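Local coordinates for protein cytochrome c, putative (Shewanella oneidensis, PDB 1SP3) that carries eight hemes c and probably works as a respiratory oxidoreductase that reduces tetrathionate, at residues Q249-W252 with S253-G256; N410-D413 with C414-G418. All coordinates share one frame; numbering follows the deposited sequence.

Contact 1: residues Q249-W252 with S253-G256; sequences QWDW and STAG
D251, at the end of strand 246-251, and W252 just after it meet S253, T254 and A255 as the chain turns away from the sheet. W250, one residue earlier, lies with its indole against that of W252: W250 NE1 is 3.4 Å above the W252 ring plane, over its centre. Both N-H groups are spent elsewhere, W250 NE1 on the carbonyl of K275 and W252 NE1 on that of F63. D251 carries the polar contact. Its CG stands opposite the backbone N (chi1 -173°), which swings the carboxylate alongside the following residues. There OD1 receives the amide N of S253 at 2.9 Å, on its anti side and 31° out of the carboxylate plane. The same OD1 also takes the hydroxyl OG of S253, but the modelled separation of 2.4 Å is doubtfully short. K335 adds a weak bond to that hydroxyl. The backbone O of D251 has a weak bond from T254 OG1 at 3.3 Å, a hydroxyl that also pairs with N277, the neighbour of D251 on strand 276-281. With an alanine in place of D251, the amide and hydroxyl of S253 would probably lose their shared acceptor and the start of the turn be less firmly fixed. W252 turns its indole away from the turn, among V65, W357 and F389, while its carbonyl O accepts A255 N at 3.0 Å. That bond is fairly straight at nitrogen (165°), although the donor sits above the carbonyl plane. The OD1 to S253 N bond is an Asx turn, and the bond from A255 back to W252, with S253 and T254 in near-helical backbone angles, closes a type I beta turn: two overlapping turns that end a strand of the mixed beta sheet.

Contact 2: residues N410-D413 with C414-G418; sequences NCND and CHNKG. With HEC (heme c), chain J.
C411, C414 and H415 hold one heme c through two thioether links and an iron bond. C411 SG is joined to heme CAB at 1.8 Å and C414 SG to heme CAC, which ties the two former vinyl groups to the short helix 411-414. H415 points its NE2 at the iron, 2.1 Å away, with its ring edge toward the porphyrin; H226 is the other axial ligand, making a bis-histidine heme. On the far side of the imidazole, ND1 is bonded to D431, whose second oxygen takes the backbone N of N416; this probably fixes the ring's rotation and makes it a stronger iron donor. The sequence C411-N412-D413-C414-H415 is the CXXCH heme-binding motif of c-type cytochromes. Backbone bonds fold it: C411 O accepts H415 N at 2.9 Å, nearly in line with its C=O bond, and more weakly C414 N at 3.4 Å. A type II' beta turn follows, closed by G418 N to H415 O, with N416 at positive phi. It brings G418 CA to 3.0 Å from N412 O, where a side-chain carbon would clash. Among side chains, N416 ND2 reaches N412 OD1 at 2.8 Å, in the plane of its own amide but tilted 30° from that of the acceptor. N412 CG lies opposite its carbonyl carbon (chi1 -71°), and from there the amide bends back to its partner. D413 OD2 uses its anti lone pair for the backbone N of N410, at 2.7 Å.

Contacts 1 and 2 lie in series along the chain, their centres about 37 Å apart and their nearest atoms about 22 Å apart, and they share no helix or strand. Contact 1 is a surface turn at the end of a sheet strand, where W252 is the one buried residue of those that touch across the turn, its side chain about 8 Å from a bound heme. Contact 2 is partly buried and belongs to the binding site of one heme near the C-terminus. Polar bonds from a carboxylate, hydroxyls and the backbone, beside two indoles in contact, shape residues 249-256, whereas residues 410-418 add covalent sulfur links and iron coordination. Hydrogen bonding thus ends a strand in one, and frames a cofactor in the other.

Contact 1: residues Q249-W252 with S253-G256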
loop_
_atom_site.group_PDB
_atom_site.type_symbol
_atom_site.label_atom_id
_atom_site.label_comp_id
_atom_site.label_asym_id
_atom_site.label_seq_id
_atom_site.Cartn_x
_atom_site.Cartn_y
_atom_site.Cartn_z
ATOM N N GLN A 249 -14.215 -0.412 -5.296
ATOM C CA GLN A 249 -14.774 -1.802 -5.163
ATOM C C GLN A 249 -14.239 -2.672 -6.256
ATOM O O GLN A 249 -14.063 -2.204 -7.348
ATOM C CB GLN A 249 -16.281 -1.834 -5.298
ATOM C CG GLN A 249 -16.966 -0.711 -4.486
ATOM C CD GLN A 249 -18.465 -0.763 -4.542
ATOM O OE1 GLN A 249 -19.121 0.298 -4.492
ATOM N NE2 GLN A 249 -19.024 -1.976 -4.687
ATOM N N TRP A 250 -13.985 -3.933 -5.924
ATOM C CA TRP A 250 -13.548 -4.966 -6.867
ATOM C C TRP A 250 -14.331 -6.263 -6.501
ATOM O O TRP A 250 -13.979 -6.995 -5.546
ATOM C CB TRP A 250 -12.042 -5.227 -6.731
ATOM C CG TRP A 250 -11.440 -6.069 -7.810
ATOM C CD1 TRP A 250 -12.050 -7.102 -8.554
ATOM C CD2 TRP A 250 -10.070 -6.013 -8.253
ATOM N NE1 TRP A 250 -11.110 -7.652 -9.395
ATOM C CE2 TRP A 250 -9.902 -7.000 -9.234
ATOM C CE3 TRP A 250 -8.970 -5.232 -7.889
ATOM C CZ2 TRP A 250 -8.700 -7.203 -9.882
ATOM C CZ3 TRP A 250 -7.776 -5.414 -8.543
ATOM C CH2 TRP A 250 -7.640 -6.404 -9.518
ATOM N N ASP A 251 -15.338 -6.551 -7.339
ATOM C CA ASP A 251 -16.116 -7.760 -7.289
ATOM C C ASP A 251 -15.593 -8.770 -8.313
ATOM O O ASP A 251 -15.879 -8.672 -9.563
ATOM C CB ASP A 251 -17.576 -7.391 -7.613
ATOM C CG ASP A 251 -18.537 -8.561 -7.428
ATOM O OD1 ASP A 251 -18.079 -9.721 -7.209
ATOM O OD2 ASP A 251 -19.781 -8.365 -7.440
ATOM N N TRP A 252 -14.837 -9.730 -7.804
ATOM C CA TRP A 252 -14.256 -10.824 -8.609
ATOM C C TRP A 252 -15.333 -11.862 -9.041
ATOM O O TRP A 252 -15.122 -12.612 -9.943
ATOM C CB TRP A 252 -13.212 -11.585 -7.789
ATOM C CG TRP A 252 -11.813 -11.007 -7.718
ATOM C CD1 TRP A 252 -11.271 -10.290 -6.679
ATOM C CD2 TRP A 252 -10.772 -11.123 -8.707
ATOM N NE1 TRP A 252 -9.970 -9.962 -6.968
ATOM C CE2 TRP A 252 -9.641 -10.457 -8.208
ATOM C CE3 TRP A 252 -10.678 -11.758 -9.965
ATOM C CZ2 TRP A 252 -8.398 -10.404 -8.919
ATOM C CZ3 TRP A 252 -9.495 -11.644 -10.682
ATOM C CH2 TRP A 252 -8.356 -11.007 -10.146
ATOM N N SER A 253 -16.481 -11.894 -8.381
ATOM C CA SER A 253 -17.482 -12.941 -8.611
ATOM C C SER A 253 -18.050 -12.934 -9.999
ATOM O O SER A 253 -18.379 -13.981 -10.553
ATOM C CB SER A 253 -18.624 -12.861 -7.567
ATOM O OG SER A 253 -19.375 -11.670 -7.778
ATOM N N THR A 254 -18.169 -11.746 -10.571
ATOM C CA THR A 254 -18.630 -11.589 -11.918
ATOM C C THR A 254 -17.578 -11.822 -13.027
ATOM O O THR A 254 -17.911 -11.710 -14.220
ATOM C CB THR A 254 -19.229 -10.162 -12.070
ATOM O OG1 THR A 254 -18.215 -9.186 -11.774
ATOM C CG2 THR A 254 -20.401 -9.916 -11.061
ATOM N N ALA A 255 -16.328 -12.133 -12.671
ATOM C CA ALA A 255 -15.290 -12.318 -13.726
ATOM C C ALA A 255 -15.694 -13.481 -14.633
ATOM O O ALA A 255 -16.427 -14.395 -14.179
ATOM C CB ALA A 255 -13.903 -12.603 -13.134
ATOM N N GLY A 256 -15.205 -13.471 -15.874
ATOM C CA GLY A 256 -15.280 -14.660 -16.710
ATOM C C GLY A 256 -16.393 -14.728 -17.748
ATOM O O GLY A 256 -16.489 -15.745 -18.475
#

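Contact 2: residues N410-D413 with C414-G418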
loop_
_atom_site.group_PDB
_atom_site.type_symbol
_atom_site.label_atom_id
_atom_site.label_comp_id
_atom_site.label_asym_id
_atom_site.label_seq_id
_atom_site.Cartn_x
_atom_site.Cartn_y
_atom_site.Cartn_z
ATOM N N ASN A 410 -13.195 22.235 8.906
ATOM C CA ASN A 410 -13.497 23.184 9.964
ATOM C C ASN A 410 -14.745 22.760 10.774
ATOM O O ASN A 410 -15.337 21.727 10.472
ATOM C CB ASN A 410 -13.586 24.611 9.405
ATOM C CG ASN A 410 -12.647 25.642 10.177
ATOM O OD1 ASN A 410 -12.540 25.636 11.420
ATOM N ND2 ASN A 410 -11.991 26.542 9.409
ATOM N N CYS A 411 -15.072 23.502 11.812
ATOM C CA CYS A 411 -16.066 23.121 12.803
ATOM C C CYS A 411 -17.287 22.528 12.192
ATOM O O CYS A 411 -17.712 21.503 12.672
ATOM C CB CYS A 411 -16.471 24.285 13.724
ATOM S SG CYS A 411 -15.078 25.441 14.060
ATOM N N ASN A 412 -17.794 23.150 11.115
ATOM C CA ASN A 412 -19.037 22.707 10.451
ATOM C C ASN A 412 -18.927 21.499 9.508
ATOM O O ASN A 412 -19.956 20.929 9.053
ATOM C CB ASN A 412 -19.780 23.862 9.809
ATOM C CG ASN A 412 -20.392 24.755 10.815
ATOM O OD1 ASN A 412 -21.414 24.449 11.371
ATOM N ND2 ASN A 412 -19.727 25.860 11.115
ATOM N N ASP A 413 -17.699 21.022 9.332
ATOM C CA ASP A 413 -17.522 19.760 8.643
ATOM C C ASP A 413 -17.881 18.584 9.485
ATOM O O ASP A 413 -18.321 17.571 8.946
ATOM C CB ASP A 413 -16.110 19.622 8.137
ATOM C CG ASP A 413 -15.846 20.554 6.989
ATOM O OD1 ASP A 413 -16.656 20.482 6.053
ATOM O OD2 ASP A 413 -14.944 21.444 6.987
ATOM N N CYS A 414 -17.669 18.715 10.788
ATOM C CA CYS A 414 -18.009 17.660 11.756
ATOM C C CYS A 414 -19.197 17.958 12.616
ATOM O O CYS A 414 -19.934 17.032 12.885
ATOM C CB CYS A 414 -16.837 17.377 12.688
ATOM S SG CYS A 414 -15.331 16.900 11.720
ATOM N N HIS A 415 -19.360 19.213 13.107
ATOM C CA HIS A 415 -20.406 19.554 14.088
ATOM C C HIS A 415 -21.622 20.150 13.348
ATOM O O HIS A 415 -21.527 20.336 12.125
ATOM C CB HIS A 415 -19.880 20.520 15.201
ATOM C CG HIS A 415 -18.767 19.920 16.036
ATOM N ND1 HIS A 415 -18.974 18.895 16.924
ATOM C CD2 HIS A 415 -17.442 20.169 16.064
ATOM C CE1 HIS A 415 -17.829 18.540 17.479
ATOM N NE2 HIS A 415 -16.885 19.323 16.999
ATOM N N ASN A 416 -22.725 20.403 14.053
ATOM C CA ASN A 416 -23.909 21.073 13.448
ATOM C C ASN A 416 -24.418 20.257 12.254
ATOM O O ASN A 416 -24.649 19.069 12.362
ATOM C CB ASN A 416 -23.549 22.521 13.030
ATOM C CG ASN A 416 -23.203 23.400 14.213
ATOM O OD1 ASN A 416 -23.639 23.141 15.333
ATOM N ND2 ASN A 416 -22.362 24.409 13.987
ATOM N N LYS A 417 -24.460 20.827 11.072
ATOM C CA LYS A 417 -24.992 19.988 9.992
ATOM C C LYS A 417 -23.896 19.106 9.375
ATOM O O LYS A 417 -24.170 18.337 8.474
ATOM C CB LYS A 417 -25.710 20.865 8.965
ATOM C CG LYS A 417 -26.870 21.698 9.615
ATOM C CD LYS A 417 -27.079 23.091 8.922
ATOM C CE LYS A 417 -28.634 23.447 8.790
ATOM N NZ LYS A 417 -29.024 24.816 8.228
ATOM N N GLY A 418 -22.653 19.204 9.870
ATOM C CA GLY A 418 -21.544 18.377 9.350
ATOM C C GLY A 418 -21.775 16.879 9.457
ATOM O O GLY A 418 -22.354 16.378 10.431
HETATM FE FE HEC J . -14.947 19.573 17.629
HETATM C CHA HEC J . -15.494 17.996 20.612
HETATM C CHB HEC J . -16.070 22.458 18.979
HETATM C CHC HEC J . -13.830 21.376 14.917
HETATM C CHD HEC J . -14.533 16.727 15.946
HETATM N NA HEC J . -15.616 20.119 19.491
HETATM C C1A HEC J . -15.840 19.307 20.559
HETATM C C2A HEC J . -16.534 20.078 21.604
HETATM C C3A HEC J . -16.691 21.325 21.150
HETATM C C4A HEC J . -16.107 21.359 19.813
HETATM C CMA HEC J . -17.400 22.533 21.843
HETATM C CAA HEC J . -16.975 19.467 22.955
HETATM C CBA HEC J . -15.724 19.339 23.827
HETATM C CGA HEC J . -15.170 20.703 24.255
HETATM O O1A HEC J . -15.795 21.399 25.156
HETATM O O2A HEC J . -14.058 21.058 23.712
HETATM N NB HEC J . -14.931 21.565 17.040
HETATM C C1B HEC J . -15.418 22.579 17.802
HETATM C C2B HEC J . -15.145 23.801 17.140
HETATM C C3B HEC J . -14.485 23.496 16.015
HETATM C C4B HEC J . -14.369 22.092 15.947
HETATM C CMB HEC J . -15.562 25.244 17.664
HETATM C CAB HEC J . -13.899 24.512 15.007
HETATM C CBB HEC J . -12.822 25.283 15.366
HETATM N NC HEC J . -14.349 19.188 15.771
HETATM C C1C HEC J . -13.970 20.032 14.759
HETATM C C2C HEC J . -13.685 19.278 13.574
HETATM C C3C HEC J . -13.921 18.002 13.867
HETATM C C4C HEC J . -14.333 17.910 15.255
HETATM C CMC HEC J . -13.242 19.899 12.223
HETATM C CAC HEC J . -13.783 16.674 13.025
HETATM C CBC HEC J . -12.724 16.100 12.373
HETATM N ND HEC J . -15.075 17.608 18.197
HETATM C C1D HEC J . -14.685 16.607 17.334
HETATM C C2D HEC J . -14.530 15.440 18.136
HETATM C C3D HEC J . -14.818 15.852 19.542
HETATM C C4D HEC J . -15.145 17.221 19.501
HETATM C CMD HEC J . -14.103 14.035 17.681
HETATM C CAD HEC J . -14.782 14.982 20.796
HETATM C CBD HEC J . -13.428 15.256 21.510
HETATM C CGD HEC J . -13.419 14.402 22.738
HETATM O O1D HEC J . -13.778 13.206 22.727
HETATM O O2D HEC J . -13.083 14.918 23.786
#